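Local coordinates for protein Emp46p (Saccharomyces cerevisiae, PDB 2A6V) that acts as a potassium-binding, calcium-independent lectin-type cargo receptor involved in the secretion of glycoproteins, at residues L54-I68 against K188-S200. Numbering follows the deposited sequence.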
loop_
_atom_site.group_PDB
_atom_site.type_symbol
_atom_site.label_atom_id
_atom_site.label_comp_id
_atom_site.label_asym_id
_atom_site.label_seq_id
_atom_site.Cartn_x
_atom_site.Cartn_y
_atom_site.Cartn_z
ATOM N N LEU A 54 -3.628 6.794 3.614
ATOM C CA LEU A 54 -2.593 7.190 4.553
ATOM C C LEU A 54 -1.344 7.396 3.742
ATOM O O LEU A 54 -0.871 6.472 3.107
ATOM C CB LEU A 54 -2.347 6.130 5.622
ATOM C CG LEU A 54 -3.535 5.869 6.532
ATOM C CD1 LEU A 54 -3.350 4.573 7.260
ATOM C CD2 LEU A 54 -3.716 7.013 7.513
ATOM N N TRP A 55 -0.806 8.600 3.771
ATOM C CA TRP A 55 0.433 8.899 3.061
ATOM C C TRP A 55 1.462 9.497 4.011
ATOM O O TRP A 55 1.146 10.365 4.823
ATOM C CB TRP A 55 0.174 9.890 1.921
ATOM C CG TRP A 55 -0.522 9.323 0.727
ATOM C CD1 TRP A 55 -1.848 9.383 0.444
ATOM C CD2 TRP A 55 0.098 8.647 -0.365
ATOM N NE1 TRP A 55 -2.094 8.780 -0.765
ATOM C CE2 TRP A 55 -0.912 8.321 -1.283
ATOM C CE3 TRP A 55 1.422 8.306 -0.674
ATOM C CZ2 TRP A 55 -0.651 7.641 -2.464
ATOM C CZ3 TRP A 55 1.678 7.622 -1.864
ATOM C CH2 TRP A 55 0.645 7.319 -2.740
ATOM N N LEU A 56 2.698 9.031 3.936
ATOM C CA LEU A 56 3.785 9.711 4.649
ATOM C C LEU A 56 4.056 11.062 4.005
ATOM O O LEU A 56 4.150 11.176 2.783
ATOM C CB LEU A 56 5.064 8.874 4.649
ATOM C CG LEU A 56 5.151 7.880 5.784
ATOM C CD1 LEU A 56 6.070 6.745 5.404
ATOM C CD2 LEU A 56 5.636 8.561 7.083
ATOM N N LYS A 57 4.158 12.098 4.828
ATOM C CA LYS A 57 4.456 13.450 4.345
ATOM C C LYS A 57 5.894 13.568 3.781
ATOM O O LYS A 57 6.060 14.025 2.656
ATOM C CB LYS A 57 4.209 14.496 5.439
ATOM C CG LYS A 57 2.747 14.712 5.830
ATOM C CD LYS A 57 2.617 15.759 6.963
ATOM C CE LYS A 57 1.212 15.768 7.544
ATOM N NZ LYS A 57 1.127 16.629 8.791
ATOM N N PRO A 58 6.913 13.129 4.512
ATOM C CA PRO A 58 8.283 13.256 3.994
ATOM C C PRO A 58 8.529 12.237 2.890
ATOM O O PRO A 58 8.079 11.098 3.001
ATOM C CB PRO A 58 9.148 12.931 5.202
ATOM C CG PRO A 58 8.330 12.037 6.037
ATOM C CD PRO A 58 6.903 12.455 5.813
ATOM N N GLU A 59 9.208 12.650 1.832
ATOM C CA GLU A 59 9.708 11.702 0.839
ATOM C C GLU A 59 10.867 10.923 1.438
ATOM O O GLU A 59 11.627 11.447 2.249
ATOM C CB GLU A 59 10.174 12.428 -0.425
ATOM C CG GLU A 59 9.065 13.206 -1.088
ATOM C CD GLU A 59 9.362 13.570 -2.521
ATOM O OE1 GLU A 59 10.518 13.934 -2.814
ATOM O OE2 GLU A 59 8.418 13.506 -3.341
ATOM N N TYR A 60 10.991 9.663 1.038
ATOM C CA TYR A 60 12.056 8.786 1.522
ATOM C C TYR A 60 13.181 8.637 0.498
ATOM O O TYR A 60 12.931 8.384 -0.669
ATOM C CB TYR A 60 11.487 7.401 1.819
ATOM C CG TYR A 60 12.484 6.476 2.473
ATOM C CD1 TYR A 60 12.823 6.633 3.798
ATOM C CD2 TYR A 60 13.091 5.438 1.759
ATOM C CE1 TYR A 60 13.727 5.796 4.412
ATOM C CE2 TYR A 60 13.997 4.585 2.372
ATOM C CZ TYR A 60 14.318 4.769 3.702
ATOM O OH TYR A 60 15.209 3.929 4.331
ATOM N N SER A 61 14.419 8.797 0.956
ATOM C CA SER A 61 15.597 8.535 0.144
ATOM C C SER A 61 16.345 7.336 0.733
ATOM O O SER A 61 16.675 7.323 1.916
ATOM C CB SER A 61 16.491 9.784 0.089
ATOM O OG SER A 61 15.842 10.827 -0.628
ATOM N N ILE A 62 16.576 6.318 -0.093
ATOM C CA ILE A 62 17.229 5.094 0.372
ATOM C C ILE A 62 18.708 5.342 0.608
ATOM O O ILE A 62 19.341 6.086 -0.137
ATOM C CB ILE A 62 17.059 3.954 -0.662
ATOM C CG1 ILE A 62 15.673 3.334 -0.535
ATOM C CG2 ILE A 62 18.141 2.867 -0.493
ATOM C CD1 ILE A 62 15.348 2.379 -1.632
ATOM N N LYS A 63 19.242 4.704 1.640
ATOM C CA LYS A 63 20.678 4.668 1.883
ATOM C C LYS A 63 21.272 3.485 1.096
ATOM O O LYS A 63 21.770 3.677 -0.008
ATOM C CB LYS A 63 20.955 4.589 3.388
ATOM C CG LYS A 63 22.311 5.156 3.829
ATOM C CD LYS A 63 23.494 4.257 3.439
ATOM C CE LYS A 63 24.551 4.136 4.552
ATOM N NZ LYS A 63 25.822 4.866 4.225
ATOM N N ASP A 64 21.181 2.276 1.646
ATOM C CA ASP A 64 21.664 1.063 0.981
ATOM C C ASP A 64 20.470 0.254 0.478
ATOM O O ASP A 64 20.318 0.067 -0.727
ATOM C CB ASP A 64 22.515 0.210 1.936
ATOM C CG ASP A 64 23.919 0.770 2.150
ATOM O OD1 ASP A 64 24.313 1.728 1.457
ATOM O OD2 ASP A 64 24.685 0.302 3.015
ATOM N N ALA A 65 19.624 -0.179 1.413
ATOM C CA ALA A 65 18.442 -0.995 1.131
ATOM C C ALA A 65 17.292 -0.628 2.070
ATOM O O ALA A 65 17.451 0.166 3.005
ATOM C CB ALA A 65 18.785 -2.467 1.265
ATOM N N MET A 66 16.114 -1.186 1.813
ATOM C CA MET A 66 14.971 -0.889 2.679
ATOM C C MET A 66 13.972 -2.010 2.778
ATOM O O MET A 66 13.874 -2.842 1.887
ATOM C CB MET A 66 14.276 0.381 2.212
ATOM C CG MET A 66 13.538 0.306 0.908
ATOM S SD MET A 66 12.241 1.599 0.763
ATOM C CE MET A 66 11.215 0.775 -0.457
ATOM N N THR A 67 13.199 -1.998 3.861
ATOM C CA THR A 67 12.087 -2.899 4.071
ATOM C C THR A 67 10.856 -2.096 4.483
ATOM O O THR A 67 10.952 -1.238 5.343
ATOM C CB THR A 67 12.428 -3.881 5.194
ATOM O OG1 THR A 67 13.616 -4.612 4.848
ATOM C CG2 THR A 67 11.322 -4.934 5.365
ATOM N N ILE A 68 9.715 -2.373 3.870
ATOM C CA ILE A 68 8.446 -1.806 4.308
ATOM C C ILE A 68 7.523 -2.955 4.636
ATOM O O ILE A 68 7.343 -3.880 3.835
ATOM C CB ILE A 68 7.818 -0.935 3.228
ATOM C CG1 ILE A 68 8.707 0.291 2.939
ATOM C CG2 ILE A 68 6.419 -0.520 3.665
ATOM C CD1 ILE A 68 8.280 1.068 1.711
ATOM N N LYS A 188 13.338 0.059 -10.377
ATOM C CA LYS A 188 14.653 0.629 -10.094
ATOM C C LYS A 188 14.621 2.067 -9.582
ATOM O O LYS A 188 15.614 2.549 -9.054
ATOM C CB LYS A 188 15.523 0.578 -11.348
ATOM C CG LYS A 188 15.882 -0.821 -11.779
ATOM C CD LYS A 188 16.633 -0.816 -13.097
ATOM C CE LYS A 188 16.238 -1.993 -13.977
ATOM N NZ LYS A 188 16.998 -3.213 -13.599
ATOM N N PHE A 189 13.506 2.772 -9.743
ATOM C CA PHE A 189 13.508 4.203 -9.443
ATOM C C PHE A 189 13.812 4.557 -7.981
ATOM O O PHE A 189 14.316 5.648 -7.704
ATOM C CB PHE A 189 12.212 4.872 -9.925
ATOM C CG PHE A 189 10.998 4.526 -9.116
ATOM C CD1 PHE A 189 10.657 5.273 -8.004
ATOM C CD2 PHE A 189 10.174 3.470 -9.491
ATOM C CE1 PHE A 189 9.531 4.966 -7.272
ATOM C CE2 PHE A 189 9.055 3.155 -8.745
ATOM C CZ PHE A 189 8.735 3.912 -7.642
ATOM N N MET A 190 13.537 3.647 -7.046
ATOM C CA MET A 190 13.754 3.946 -5.632
ATOM C C MET A 190 15.228 3.974 -5.241
ATOM O O MET A 190 15.567 4.482 -4.180
ATOM C CB MET A 190 13.053 2.929 -4.726
ATOM C CG MET A 190 11.553 2.927 -4.829
ATOM S SD MET A 190 10.988 1.728 -6.005
ATOM C CE MET A 190 11.411 0.139 -5.199
ATOM N N GLY A 191 16.096 3.395 -6.065
ATOM C CA GLY A 191 17.518 3.397 -5.777
ATOM C C GLY A 191 18.134 4.782 -5.892
ATOM O O GLY A 191 19.101 5.094 -5.186
ATOM N N SER A 192 17.552 5.619 -6.747
ATOM C CA SER A 192 18.187 6.863 -7.186
ATOM C C SER A 192 17.274 8.096 -7.160
ATOM O O SER A 192 17.607 9.134 -7.736
ATOM C CB SER A 192 18.715 6.661 -8.606
ATOM O OG SER A 192 17.659 6.367 -9.516
ATOM N N SER A 193 16.126 7.996 -6.498
ATOM C CA SER A 193 15.219 9.136 -6.401
ATOM C C SER A 193 14.422 9.069 -5.105
ATOM O O SER A 193 14.144 7.971 -4.601
ATOM C CB SER A 193 14.268 9.173 -7.599
ATOM O OG SER A 193 13.296 8.136 -7.519
ATOM N N PRO A 194 14.070 10.224 -4.545
ATOM C CA PRO A 194 13.154 10.239 -3.396
ATOM C C PRO A 194 11.780 9.758 -3.851
ATOM O O PRO A 194 11.424 9.926 -5.011
ATOM C CB PRO A 194 13.115 11.719 -2.988
ATOM C CG PRO A 194 14.311 12.342 -3.635
ATOM C CD PRO A 194 14.500 11.587 -4.923
ATOM N N PHE A 195 11.022 9.144 -2.957
ATOM C CA PHE A 195 9.694 8.683 -3.310
ATOM C C PHE A 195 8.757 8.748 -2.114
ATOM O O PHE A 195 9.178 8.855 -0.962
ATOM C CB PHE A 195 9.738 7.275 -3.921
ATOM C CG PHE A 195 10.415 6.267 -3.049
ATOM C CD1 PHE A 195 11.795 6.081 -3.116
ATOM C CD2 PHE A 195 9.689 5.531 -2.132
ATOM C CE1 PHE A 195 12.425 5.175 -2.290
ATOM C CE2 PHE A 195 10.318 4.618 -1.314
ATOM C CZ PHE A 195 11.694 4.439 -1.394
ATOM N N ARG A 196 7.473 8.708 -2.426
ATOM C CA ARG A 196 6.421 8.834 -1.445
ATOM C C ARG A 196 5.858 7.458 -1.173
ATOM O O ARG A 196 5.753 6.633 -2.084
ATOM C CB ARG A 196 5.349 9.768 -1.969
ATOM C CG ARG A 196 5.830 11.230 -1.995
ATOM C CD ARG A 196 4.777 12.244 -2.387
ATOM N NE ARG A 196 3.849 11.743 -3.406
ATOM C CZ ARG A 196 2.581 11.363 -3.172
ATOM N NH1 ARG A 196 2.046 11.425 -1.951
ATOM N NH2 ARG A 196 1.832 10.923 -4.172
ATOM N N ILE A 197 5.469 7.240 0.077
ATOM C CA ILE A 197 4.989 5.944 0.553
ATOM C C ILE A 197 3.605 6.083 1.103
ATOM O O ILE A 197 3.350 6.957 1.937
ATOM C CB ILE A 197 5.940 5.426 1.667
ATOM C CG1 ILE A 197 7.358 5.225 1.127
ATOM C CG2 ILE A 197 5.391 4.185 2.327
ATOM C CD1 ILE A 197 8.381 5.218 2.187
ATOM N N GLY A 198 2.678 5.232 0.670
ATOM C CA GLY A 198 1.341 5.276 1.224
ATOM C C GLY A 198 0.489 4.071 0.894
ATOM O O GLY A 198 0.942 3.104 0.267
ATOM N N THR A 199 -0.754 4.135 1.330
ATOM C CA THR A 199 -1.760 3.123 1.061
ATOM C C THR A 199 -3.100 3.812 0.872
ATOM O O THR A 199 -3.348 4.903 1.416
ATOM C CB THR A 199 -1.810 2.100 2.230
ATOM O OG1 THR A 199 -2.746 1.073 1.922
ATOM C CG2 THR A 199 -2.286 2.741 3.548
ATOM N N SER A 200 -3.975 3.185 0.110
ATOM C CA SER A 200 -5.320 3.674 -0.076
ATOM C C SER A 200 -6.275 2.564 -0.381
ATOM O O SER A 200 -5.862 1.486 -0.802
ATOM C CB SER A 200 -5.358 4.700 -1.196
ATOM O OG SER A 200 -5.083 4.072 -2.442
HETATM O O HOH W 1 6.155 9.684 1.611
HETATM O O HOH W 2 2.659 12.551 0.746
#
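Leu54 and Thr199 exchange two backbone hydrogen bonds, Leu54 N to Thr199 O (2.9 Å) and Thr199 N to Leu54 O, and Leu56 N adds a third to Ile197 O; together they pair the two antiparallel strands. Past a loop at 57-59 the pairing returns, shifted by two residues, as a single bridge: Tyr60 N gives a straight bond to Phe195 O (2.8 Å), and Phe195 N returns one to Tyr60 O. Where the chains part, a water donates to Leu56 O and Pro58 O and accepts from Ile197 N.

The broad indole of Trp55 offers two faces. Arg196, in one of its two conformers, is long enough to tilt its guanidinium over one, planes 31° apart and NH1 near CE3, a cation-pi contact; there NH1 also reaches Leu56 O through a second water. Against the opposite face Gly198, having no side chain, brings its CA close in a CH-pi contact.

Apolar side chains fill the inner side. Phe195 CG sits between the backbone N and carbonyl carbon (chi1 55°), which turns the ring back toward 54-68, between Met190 CG and Tyr60 O on its two faces. Unbranched, flexible Met66 brings SD to the ring edge at CZ (3.6 Å), a Met-aromatic contact. Ile62 CD1 reaches the same rim, and the CG1-CD1 arm of Ile197 ends between Tyr60 CB (3.8 Å) and Ile68 CD1 (4.2 Å).

In this legume-lectin-like beta sandwich, strand 196-202 lies between 51-56 and 84-90 in one sheet; loop 57-65 carries the chain to strand 66-75 of the other, and Tyr60 OH bonds Asp219, just beyond that sheet's strand 209-218.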